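Local coordinates for calcium-binding EF hand family protein (Arabidopsis thaliana, PDB 6YIG), which probably serves as a calcium-binding adaptor protein of the plant endocytic TPLATE complex, represented here by its N-terminal EH domain, at residues Met10-Phe13 against Glu14-Phe17; Gln49-Ser52 against Leu53-Ser57; Asp63-Asn66 against Phe67-Leu71. All blocks are in the same frame, centred on the assembly; numbering follows the deposited sequence.

Contact 1 (Met10-Phe13 against Glu14-Phe17); sequences MDQF and EAYF
Q12 lays its terminal amide over one face of the Y16 ring, one helical turn further along the chain. OE1 of Q12 does most of the touching: it sits above the middle of the ring, with Y16 CE1 its nearest atom at 3.4 Å. Behind it, the CG methylene of Q12 makes an off-centre CH-pi contact, 4.2 Å from the ring centroid of Y16. Amide and ring planes are inclined by 49°, so this is a lean and not a stack. A bend at chi2 (57°) folds the Q12 amide over the phenol. The polar end of the ring is held elsewhere, Y16 OH bonding to P103 O, while F36 packs against the ring. With an alanine in place of Y16, the amide of Q12 would probably lose the surface it rests on and turn more freely, and P103 O would be left without its hydroxyl mate.

Beside Q12, D11 is the helix N-cap. Its OD1 accepts from E14 N at 3.0 Å in a nearly straight bond (173°), met from above the carboxylate plane. The D11 and E14 carboxylates stay 4.1 Å apart, OD2 to OE1, and R64, which E14 touches, may ease that like-charge approach. M10 CE adds an apolar touch on A15 CB at 3.8 Å. Such a capped start is a classic way to open a helix, here the entering helix 12-20 of the calcium-binding EF-hand.

Contact 2 (Gln49-Ser52 against Leu53-Ser57); sequences QIWS and LSDRS. With NA (sodium ion), chain C.
W51 and D55 run side by side and point the same way, with indole and carboxylate planes 60° apart. D55 CB lies over one face of the indole, 4.2 Å above the plane of the W51 ring and shifted toward its rim. The polar ends are joined by a water, which accepts from W51 NE1 at 2.9 Å and donates to D55 OD2 at 2.6 Å; that same OD2 also takes a hydrogen bond from G60 N. With CG of D55 anti to its backbone N (chi1 -176°), the carboxylate reaches out beside the indole, and OD1 meets the sodium ion at 2.3 Å. One carboxylate thus serves metal, loop backbone and the tryptophan's water at once.

S54 instead folds its hydroxyl back onto the helix backbone. With OG beside the backbone N (chi1 -64°), the hydroxyl donates to I50 O at 2.8 Å from above the carbonyl plane, supplementing a weak bond from S54 N to the same oxygen. D55 N closes the last turn on W51 O. A second water donates to both S52 O and D55 O, spanning the point where D55, centre of an inverse gamma turn, breaks out of the helix. S57 OG then joins the sodium at 2.6 Å, and S59 and F61 complete the protein ligands. Metal binding by alternate residues straight after a helix is the signature of an EF-hand loop, here the second in the EH domain.

Contact 3 (Asp63-Asn66 against Phe67-Leu71); sequences DRQN and FYNSL
R64 and Y68 bury the most surface in the first two turns of helix 64-78, the exiting helix of the second EF-hand, which begins at a capping box formed by D63 and N66. The two long side chains run alongside each other. The aliphatic part of R64 lies along one face of the phenol, toward its rim, its CG methylene 3.7 Å from the ring centroid of Y68 in a CH-pi contact. Beyond it the chain bends at chi3 (-61°), which brings the guanidinium round to the end of the ring. There R64 NH1 donates to Y68 OH at 2.8 Å, with the oxygen in the guanidinium plane, at its edge. Guanidinium and ring planes stand 89° apart, so the charged group meets the hydroxyl without stacking on the ring. Arginine thus grips tyrosine twice, by a methylene over the face and by an N-H at the oxygen, and the phenol's tilt is likely to be fixed accordingly. The pair faces helix 12-20, where both residues touch E14 and the Y68 ring meets that of F13.

N66 is the next most covered of the polar residues and has a different task. Its OD1 accepts from D63 N at 3.1 Å, a fairly straight bond (160°) made from above the amide plane. The reciprocal bond, N66 N to D63 OD1, is less certain because D63 OD1 is too close to a neighbouring atom in the model for its place to be sure. With CG placed beside its backbone N, N66 turns its amide toward the helix start; a water carries the link on to the next turn, accepting from N66 ND2 at 2.8 Å and from N69 ND2 at the same distance.

How the contacts relate
All three are local contacts along helices or at their ends, in one EH domain, and all are partly buried. The centre of contact 3 lies about 5 Å from the centre of the chain, the nearest of the three, and this contact touches both others: F13, E14 and F17 of contact 1 pack on R64, F67 and Y68, while I50 and S54 of contact 2 meet S70 and N66. Contacts 1 and 2 sit further out, on opposite sides of that centre, their nearest atoms about 10 Å apart. Contacts 1 and 3 both start helices and use capping aspartates, with glutamine or arginine laid over a tyrosine; contact 2 ends a helix and passes its aspartate to a metal ion.

Contact 1 (Met10-Phe13 against Glu14-Phe17)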
ATOM      1  N   MET A  10     -12.286   4.737 -13.082  1.00 53.39           N
ATOM      2  CA  MET A  10     -11.049   5.406 -12.698  1.00 54.35           C
ATOM      3  C   MET A  10     -10.127   4.460 -11.931  1.00 47.05           C
ATOM      4  O   MET A  10     -10.575   3.662 -11.105  1.00 44.51           O
ATOM      5  CB  MET A  10     -11.360   6.636 -11.836  1.00 57.37           C
ATOM      6  CG  MET A  10     -10.113   7.410 -11.412  1.00 62.21           C
ATOM      7  SD  MET A  10     -10.367   8.590 -10.066  1.00 66.50           S
ATOM      8  CE  MET A  10     -10.406   7.520  -8.633  1.00 59.42           C
ATOM      9  N   ASP A  11      -8.827   4.587 -12.202  1.00 39.19           N
ATOM     10  CA  ASP A  11      -7.793   3.777 -11.560  1.00 33.41           C
ATOM     11  C   ASP A  11      -7.531   4.341 -10.170  1.00 31.57           C
ATOM     12  O   ASP A  11      -6.842   5.352  -9.994  1.00 30.30           O
ATOM     13  CB  ASP A  11      -6.542   3.771 -12.431  1.00 32.62           C
ATOM     14  CG  ASP A  11      -5.470   2.837 -11.920  1.00 34.17           C
ATOM     15  OD1 ASP A  11      -5.459   2.523 -10.719  1.00 27.95           O
ATOM     16  OD2 ASP A  11      -4.627   2.423 -12.748  1.00 40.00           O
ATOM     17  N   GLN A  12      -8.066   3.654  -9.159  1.00 22.24           N
ATOM     18  CA  GLN A  12      -7.972   4.138  -7.791  1.00 20.50           C
ATOM     19  C   GLN A  12      -6.580   3.937  -7.216  1.00 15.68           C
ATOM     20  O   GLN A  12      -6.154   4.726  -6.371  1.00 15.44           O
ATOM     21  CB  GLN A  12      -9.009   3.432  -6.920  1.00 21.12           C
ATOM     22  CG  GLN A  12      -9.075   3.939  -5.498  1.00 24.07           C
ATOM     23  CD  GLN A  12      -9.355   5.429  -5.405  1.00 28.22           C
ATOM     24  OE1 GLN A  12      -8.494   6.219  -5.004  1.00 30.17           O
ATOM     25  NE2 GLN A  12     -10.559   5.826  -5.794  1.00 37.91           N
ATOM     26  N   PHE A  13      -5.865   2.888  -7.637  1.00 16.14           N
ATOM     27  CA  PHE A  13      -4.481   2.736  -7.201  1.00 15.54           C
ATOM     28  C   PHE A  13      -3.662   3.932  -7.659  1.00 15.57           C
ATOM     29  O   PHE A  13      -2.924   4.542  -6.876  1.00 13.52           O
ATOM     30  CB  PHE A  13      -3.871   1.431  -7.734  1.00 15.59           C
ATOM     31  CG  PHE A  13      -4.398   0.192  -7.071  1.00 13.90           C
ATOM     32  CD1 PHE A  13      -3.821  -0.298  -5.914  1.00 16.22           C
ATOM     33  CD2 PHE A  13      -5.464  -0.503  -7.610  1.00 17.53           C
ATOM     34  CE1 PHE A  13      -4.285  -1.433  -5.325  1.00 15.50           C
ATOM     35  CE2 PHE A  13      -5.930  -1.653  -7.010  1.00 17.02           C
ATOM     36  CZ  PHE A  13      -5.353  -2.108  -5.852  1.00 14.56           C
ATOM     37  N   GLU A  14      -3.787   4.287  -8.938  1.00 15.21           N
ATOM     38  CA  GLU A  14      -3.048   5.439  -9.440  1.00 18.65           C
ATOM     39  C   GLU A  14      -3.466   6.724  -8.734  1.00 16.39           C
ATOM     40  O   GLU A  14      -2.625   7.583  -8.433  1.00 16.18           O
ATOM     41  CB  GLU A  14      -3.248   5.565 -10.950  1.00 20.73           C
ATOM     42  CG  GLU A  14      -2.511   6.774 -11.526  1.00 23.84           C
ATOM     43  CD  GLU A  14      -2.549   6.833 -13.036  1.00 41.29           C
ATOM     44  OE1 GLU A  14      -3.516   6.316 -13.639  1.00 44.46           O
ATOM     45  OE2 GLU A  14      -1.607   7.415 -13.618  1.00 49.76           O
ATOM     46  N   ALA A  15      -4.770   6.896  -8.480  1.00 16.01           N
ATOM     47  CA  ALA A  15      -5.228   8.102  -7.809  1.00 16.24           C
ATOM     48  C   ALA A  15      -4.618   8.211  -6.421  1.00 16.57           C
ATOM     49  O   ALA A  15      -4.206   9.293  -6.000  1.00 18.09           O
ATOM     50  CB  ALA A  15      -6.752   8.103  -7.728  1.00 18.60           C
ATOM     51  N   TYR A  16      -4.542   7.092  -5.700  1.00 15.29           N
ATOM     52  CA  TYR A  16      -3.922   7.110  -4.382  1.00 13.72           C
ATOM     53  C   TYR A  16      -2.429   7.414  -4.480  1.00 13.47           C
ATOM     54  O   TYR A  16      -1.884   8.126  -3.644  1.00 14.60           O
ATOM     55  CB  TYR A  16      -4.138   5.771  -3.676  1.00 11.47           C
ATOM     56  CG  TYR A  16      -5.474   5.558  -3.012  1.00 12.28           C
ATOM     57  CD1 TYR A  16      -6.175   6.603  -2.423  1.00 15.02           C
ATOM     58  CD2 TYR A  16      -6.020   4.298  -2.927  1.00 13.77           C
ATOM     59  CE1 TYR A  16      -7.393   6.392  -1.770  1.00 17.90           C
ATOM     60  CE2 TYR A  16      -7.245   4.071  -2.300  1.00 13.40           C
ATOM     61  CZ  TYR A  16      -7.926   5.125  -1.713  1.00 15.87           C
ATOM     62  OH  TYR A  16      -9.139   4.961  -1.070  1.00 19.53           O
ATOM     63  N   PHE A  17      -1.738   6.834  -5.467  1.00 11.77           N
ATOM     64  CA  PHE A  17      -0.314   7.106  -5.662  1.00 12.48           C
ATOM     65  C   PHE A  17      -0.077   8.595  -5.884  1.00 15.85           C
ATOM     66  O   PHE A  17       0.829   9.188  -5.289  1.00 17.07           O
ATOM     67  CB  PHE A  17       0.171   6.245  -6.849  1.00 13.97           C
ATOM     68  CG  PHE A  17       1.654   6.299  -7.143  1.00 14.00           C
ATOM     69  CD1 PHE A  17       2.591   5.948  -6.198  1.00 13.09           C
ATOM     70  CD2 PHE A  17       2.086   6.584  -8.426  1.00 23.26           C
ATOM     71  CE1 PHE A  17       3.930   5.962  -6.480  1.00 16.30           C
ATOM     72  CE2 PHE A  17       3.434   6.597  -8.726  1.00 25.18           C
ATOM     73  CZ  PHE A  17       4.368   6.293  -7.731  1.00 23.14           C
TER

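Contact 2 (Gln49-Ser52 against Leu53-Ser57)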
ATOM      1  N   GLN A  49       4.803  -3.147   9.397  0.54 13.98           N
ATOM      2  CA  GLN A  49       5.055  -4.415   8.723  0.54 13.48           C
ATOM      3  C   GLN A  49       4.794  -4.296   7.229  0.54 12.94           C
ATOM      4  O   GLN A  49       5.550  -4.842   6.425  0.54 12.48           O
ATOM      5  CB  GLN A  49       4.200  -5.524   9.339  0.54 16.05           C
ATOM      6  CG  GLN A  49       4.510  -6.917   8.820  0.54 18.72           C
ATOM      7  CD  GLN A  49       3.825  -8.020   9.644  0.54 18.99           C
ATOM      8  OE1 GLN A  49       2.841  -8.609   9.210  0.54 21.56           O
ATOM      9  NE2 GLN A  49       4.355  -8.299  10.822  0.54 24.53           N
ATOM     10  N   ILE A  50       3.752  -3.555   6.845  1.00 12.31           N
ATOM     11  CA  ILE A  50       3.456  -3.335   5.431  1.00 12.04           C
ATOM     12  C   ILE A  50       4.568  -2.539   4.764  1.00 12.58           C
ATOM     13  O   ILE A  50       5.015  -2.891   3.671  1.00 12.99           O
ATOM     14  CB  ILE A  50       2.081  -2.652   5.291  1.00 10.84           C
ATOM     15  CG1 ILE A  50       0.981  -3.662   5.627  1.00 12.43           C
ATOM     16  CG2 ILE A  50       1.876  -2.109   3.897  1.00 12.08           C
ATOM     17  CD1 ILE A  50      -0.369  -3.101   5.776  1.00 14.03           C
ATOM     18  N   TRP A  51       5.070  -1.495   5.431  1.00 11.89           N
ATOM     19  CA  TRP A  51       6.155  -0.703   4.864  1.00 13.54           C
ATOM     20  C   TRP A  51       7.384  -1.575   4.639  1.00 13.98           C
ATOM     21  O   TRP A  51       7.994  -1.546   3.566  1.00 15.11           O
ATOM     22  CB  TRP A  51       6.485   0.483   5.793  1.00 12.97           C
ATOM     23  CG  TRP A  51       7.753   1.180   5.352  1.00 14.87           C
ATOM     24  CD1 TRP A  51       9.019   0.953   5.817  1.00 14.66           C
ATOM     25  CD2 TRP A  51       7.881   2.148   4.307  1.00 13.93           C
ATOM     26  NE1 TRP A  51       9.917   1.740   5.152  1.00 17.56           N
ATOM     27  CE2 TRP A  51       9.244   2.482   4.214  1.00 16.78           C
ATOM     28  CE3 TRP A  51       6.971   2.790   3.465  1.00 16.49           C
ATOM     29  CZ2 TRP A  51       9.720   3.418   3.307  1.00 17.66           C
ATOM     30  CZ3 TRP A  51       7.444   3.720   2.582  1.00 15.55           C
ATOM     31  CH2 TRP A  51       8.806   4.016   2.489  1.00 16.92           C
ATOM     32  N   SER A  52       7.771  -2.344   5.665  0.57 13.17           N
ATOM     33  CA  SER A  52       8.938  -3.218   5.565  0.57 15.83           C
ATOM     34  C   SER A  52       8.805  -4.175   4.388  0.57 16.67           C
ATOM     35  O   SER A  52       9.748  -4.342   3.598  0.57 18.88           O
ATOM     36  CB  SER A  52       9.107  -3.983   6.883  0.57 20.88           C
ATOM     37  OG  SER A  52      10.197  -4.890   6.844  0.57 25.16           O
ATOM     38  N   LEU A  53       7.623  -4.761   4.220  1.00 14.88           N
ATOM     39  CA  LEU A  53       7.411  -5.744   3.171  1.00 13.22           C
ATOM     40  C   LEU A  53       7.402  -5.106   1.795  1.00 14.20           C
ATOM     41  O   LEU A  53       7.707  -5.772   0.795  1.00 17.47           O
ATOM     42  CB  LEU A  53       6.074  -6.450   3.372  1.00 14.24           C
ATOM     43  CG  LEU A  53       6.000  -7.343   4.594  1.00 15.54           C
ATOM     44  CD1 LEU A  53       4.536  -7.679   4.854  1.00 15.46           C
ATOM     45  CD2 LEU A  53       6.776  -8.636   4.388  1.00 17.62           C
ATOM     46  N   SER A  54       7.055  -3.831   1.737  1.00 14.41           N
ATOM     47  CA  SER A  54       6.843  -3.149   0.464  1.00 14.32           C
ATOM     48  C   SER A  54       8.104  -2.497  -0.069  1.00 16.14           C
ATOM     49  O   SER A  54       8.248  -2.351  -1.288  1.00 18.04           O
ATOM     50  CB  SER A  54       5.764  -2.069   0.613  1.00 15.30           C
ATOM     51  OG  SER A  54       4.517  -2.656   0.933  1.00 15.81           O
ATOM     52  N   ASP A  55       8.983  -2.020   0.804  1.00 16.87           N
ATOM     53  CA  ASP A  55      10.243  -1.409   0.392  1.00 18.58           C
ATOM     54  C   ASP A  55      11.210  -2.553   0.103  1.00 23.43           C
ATOM     55  O   ASP A  55      12.111  -2.873   0.882  1.00 24.49           O
ATOM     56  CB  ASP A  55      10.771  -0.459   1.452  1.00 20.90           C
ATOM     57  CG  ASP A  55      12.032   0.256   1.008  1.00 22.77           C
ATOM     58  OD1 ASP A  55      12.403   0.168  -0.186  1.00 22.25           O
ATOM     59  OD2 ASP A  55      12.664   0.905   1.867  1.00 24.14           O
ATOM     60  N   ARG A  56      10.989  -3.181  -1.058  1.00 24.32           N
ATOM     61  CA  ARG A  56      11.720  -4.392  -1.411  1.00 28.57           C
ATOM     62  C   ARG A  56      13.209  -4.119  -1.574  1.00 27.95           C
ATOM     63  O   ARG A  56      14.040  -4.959  -1.209  1.00 33.89           O
ATOM     64  CB  ARG A  56      11.135  -4.990  -2.694  1.00 35.67           C
ATOM     65  CG  ARG A  56       9.728  -5.550  -2.528  1.00 39.84           C
ATOM     66  N   SER A  57      13.568  -2.949  -2.108  1.00 30.87           N
ATOM     67  CA  SER A  57      14.975  -2.600  -2.290  1.00 31.44           C
ATOM     68  C   SER A  57      15.629  -2.044  -1.029  1.00 28.91           C
ATOM     69  O   SER A  57      16.845  -1.813  -1.027  1.00 31.26           O
ATOM     70  CB  SER A  57      15.112  -1.568  -3.413  1.00 32.58           C
ATOM     71  OG  SER A  57      14.713  -0.279  -2.960  1.00 32.32           O
TER
HETATM   72 NA    NA C 202      12.617   1.039  -2.320  1.00 26.10          NA
HETATM   73  O   HOH W   1      12.674   1.319   4.472  1.00 27.15           O
HETATM   74  O   HOH W   2      12.168  -3.355   3.719  1.00 33.25           O
HETATM   75  O   HOH W   3      11.752  -0.762  -3.391  1.00 36.29           O
HETATM   76  O   HOH W   4      13.157   2.337  -4.555  1.00 34.92           O

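Contact 3 (Asp63-Asn66 against Phe67-Leu71)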
ATOM      1  N   ASP A  63       8.419   2.575  -5.132  1.00 15.26           N
ATOM      2  CA  ASP A  63       7.980   2.914  -6.475  1.00 16.64           C
ATOM      3  C   ASP A  63       6.495   2.574  -6.627  1.00 14.14           C
ATOM      4  O   ASP A  63       5.801   2.216  -5.667  1.00 14.07           O
ATOM      5  CB  ASP A  63       8.869   2.234  -7.519  1.00 22.12           C
ATOM      6  CG  ASP A  63       8.809   0.742  -7.468  1.00 24.63           C
ATOM      7  OD1 ASP A  63       7.894   0.184  -6.860  1.00 22.86           O
ATOM      8  OD2 ASP A  63       9.701   0.094  -8.070  1.00 31.32           O
ATOM      9  N   ARG A  64       5.982   2.728  -7.841  1.00 17.02           N
ATOM     10  CA  ARG A  64       4.555   2.518  -8.063  1.00 13.76           C
ATOM     11  C   ARG A  64       4.145   1.102  -7.690  1.00 13.32           C
ATOM     12  O   ARG A  64       3.149   0.886  -6.994  1.00 12.36           O
ATOM     13  CB  ARG A  64       4.216   2.805  -9.524  1.00 15.42           C
ATOM     14  CG  ARG A  64       2.753   2.688  -9.849  1.00 16.83           C
ATOM     15  CD  ARG A  64       2.501   2.936 -11.337  1.00 19.52           C
ATOM     16  NE  ARG A  64       2.921   4.276 -11.736  1.00 25.07           N
ATOM     17  CZ  ARG A  64       2.131   5.345 -11.732  1.00 37.28           C
ATOM     18  NH1 ARG A  64       0.866   5.247 -11.336  1.00 40.26           N
ATOM     19  NH2 ARG A  64       2.608   6.520 -12.132  1.00 27.11           N
ATOM     20  N   GLN A  65       4.877   0.117  -8.206  1.00 15.99           N
ATOM     21  CA  GLN A  65       4.553  -1.271  -7.905  1.00 14.42           C
ATOM     22  C   GLN A  65       4.561  -1.496  -6.402  1.00 13.78           C
ATOM     23  O   GLN A  65       3.661  -2.142  -5.850  1.00 15.36           O
ATOM     24  CB  GLN A  65       5.553  -2.193  -8.601  1.00 17.96           C
ATOM     25  CG  GLN A  65       5.359  -3.645  -8.293  1.00 23.67           C
ATOM     26  CD  GLN A  65       6.576  -4.476  -8.661  1.00 35.32           C
ATOM     27  OE1 GLN A  65       7.559  -4.534  -7.911  1.00 39.07           O
ATOM     28  NE2 GLN A  65       6.520  -5.118  -9.822  1.00 34.31           N
ATOM     29  N   ASN A  66       5.608  -1.001  -5.727  1.00 13.56           N
ATOM     30  CA  ASN A  66       5.730  -1.224  -4.285  1.00 13.55           C
ATOM     31  C   ASN A  66       4.561  -0.582  -3.538  1.00 12.90           C
ATOM     32  O   ASN A  66       4.056  -1.116  -2.533  1.00 12.34           O
ATOM     33  CB  ASN A  66       7.012  -0.594  -3.711  1.00 17.86           C
ATOM     34  CG  ASN A  66       8.316  -1.083  -4.317  1.00 26.61           C
ATOM     35  OD1 ASN A  66       9.288  -0.308  -4.341  1.00 29.92           O
ATOM     36  ND2 ASN A  66       8.391  -2.347  -4.719  1.00 20.52           N
ATOM     37  N   PHE A  67       4.200   0.636  -3.944  1.00 12.21           N
ATOM     38  CA  PHE A  67       3.120   1.344  -3.282  1.00 10.39           C
ATOM     39  C   PHE A  67       1.787   0.675  -3.555  1.00 10.98           C
ATOM     40  O   PHE A  67       0.960   0.539  -2.643  1.00 10.95           O
ATOM     41  CB  PHE A  67       3.077   2.810  -3.705  1.00 11.04           C
ATOM     42  CG  PHE A  67       2.041   3.614  -2.971  1.00 11.88           C
ATOM     43  CD1 PHE A  67       2.186   3.890  -1.631  1.00 12.63           C
ATOM     44  CD2 PHE A  67       0.911   4.062  -3.614  1.00 14.28           C
ATOM     45  CE1 PHE A  67       1.206   4.624  -0.949  1.00 14.09           C
ATOM     46  CE2 PHE A  67      -0.063   4.789  -2.940  1.00 15.91           C
ATOM     47  CZ  PHE A  67       0.100   5.080  -1.619  1.00 14.29           C
ATOM     48  N   TYR A  68       1.556   0.239  -4.793  1.00 11.46           N
ATOM     49  CA  TYR A  68       0.321  -0.488  -5.053  1.00 12.10           C
ATOM     50  C   TYR A  68       0.264  -1.749  -4.202  1.00 13.02           C
ATOM     51  O   TYR A  68      -0.800  -2.115  -3.687  1.00 13.08           O
ATOM     52  CB  TYR A  68       0.176  -0.838  -6.525  1.00 12.78           C
ATOM     53  CG  TYR A  68      -0.123   0.273  -7.514  1.00 13.49           C
ATOM     54  CD1 TYR A  68      -0.002   1.617  -7.194  1.00 13.86           C
ATOM     55  CD2 TYR A  68      -0.472  -0.058  -8.803  1.00 13.20           C
ATOM     56  CE1 TYR A  68      -0.224   2.592  -8.143  1.00 13.92           C
ATOM     57  CE2 TYR A  68      -0.705   0.900  -9.753  1.00 15.86           C
ATOM     58  CZ  TYR A  68      -0.593   2.234  -9.406  1.00 14.85           C
ATOM     59  OH  TYR A  68      -0.843   3.174 -10.401  1.00 18.14           O
ATOM     60  N   ASN A  69       1.399  -2.432  -4.034  1.00 12.26           N
ATOM     61  CA  ASN A  69       1.410  -3.597  -3.162  1.00 11.94           C
ATOM     62  C   ASN A  69       1.132  -3.215  -1.712  1.00 13.11           C
ATOM     63  O   ASN A  69       0.421  -3.936  -0.999  1.00 12.23           O
ATOM     64  CB  ASN A  69       2.732  -4.350  -3.260  1.00 13.48           C
ATOM     65  CG  ASN A  69       2.846  -5.171  -4.533  1.00 14.77           C
ATOM     66  OD1 ASN A  69       1.850  -5.579  -5.121  1.00 17.92           O
ATOM     67  ND2 ASN A  69       4.061  -5.422  -4.954  1.00 17.09           N
ATOM     68  N   SER A  70       1.652  -2.074  -1.252  0.59 10.13           N
ATOM     69  CA  SER A  70       1.314  -1.659   0.114  0.59 11.20           C
ATOM     70  C   SER A  70      -0.174  -1.359   0.237  0.59 12.34           C
ATOM     71  O   SER A  70      -0.765  -1.600   1.291  0.59 12.20           O
ATOM     72  CB  SER A  70       2.144  -0.452   0.555  0.59 11.47           C
ATOM     73  OG  SER A  70       1.674   0.785   0.028  0.59 12.67           O
ATOM     74  N   LEU A  71      -0.787  -0.826  -0.815  1.00 11.62           N
ATOM     75  CA  LEU A  71      -2.234  -0.591  -0.813  1.00 11.83           C
ATOM     76  C   LEU A  71      -3.001  -1.907  -0.732  1.00 11.43           C
ATOM     77  O   LEU A  71      -4.009  -2.014  -0.013  1.00 12.11           O
ATOM     78  CB  LEU A  71      -2.630   0.182  -2.077  1.00 13.01           C
ATOM     79  CG  LEU A  71      -2.208   1.660  -2.116  1.00 12.50           C
ATOM     80  CD1 LEU A  71      -2.455   2.203  -3.541  1.00 14.68           C
ATOM     81  CD2 LEU A  71      -2.883   2.504  -1.059  1.00 13.60           C
TER
HETATM   82  O   HOH W   5       6.574  -4.386  -4.166  1.00 39.39           O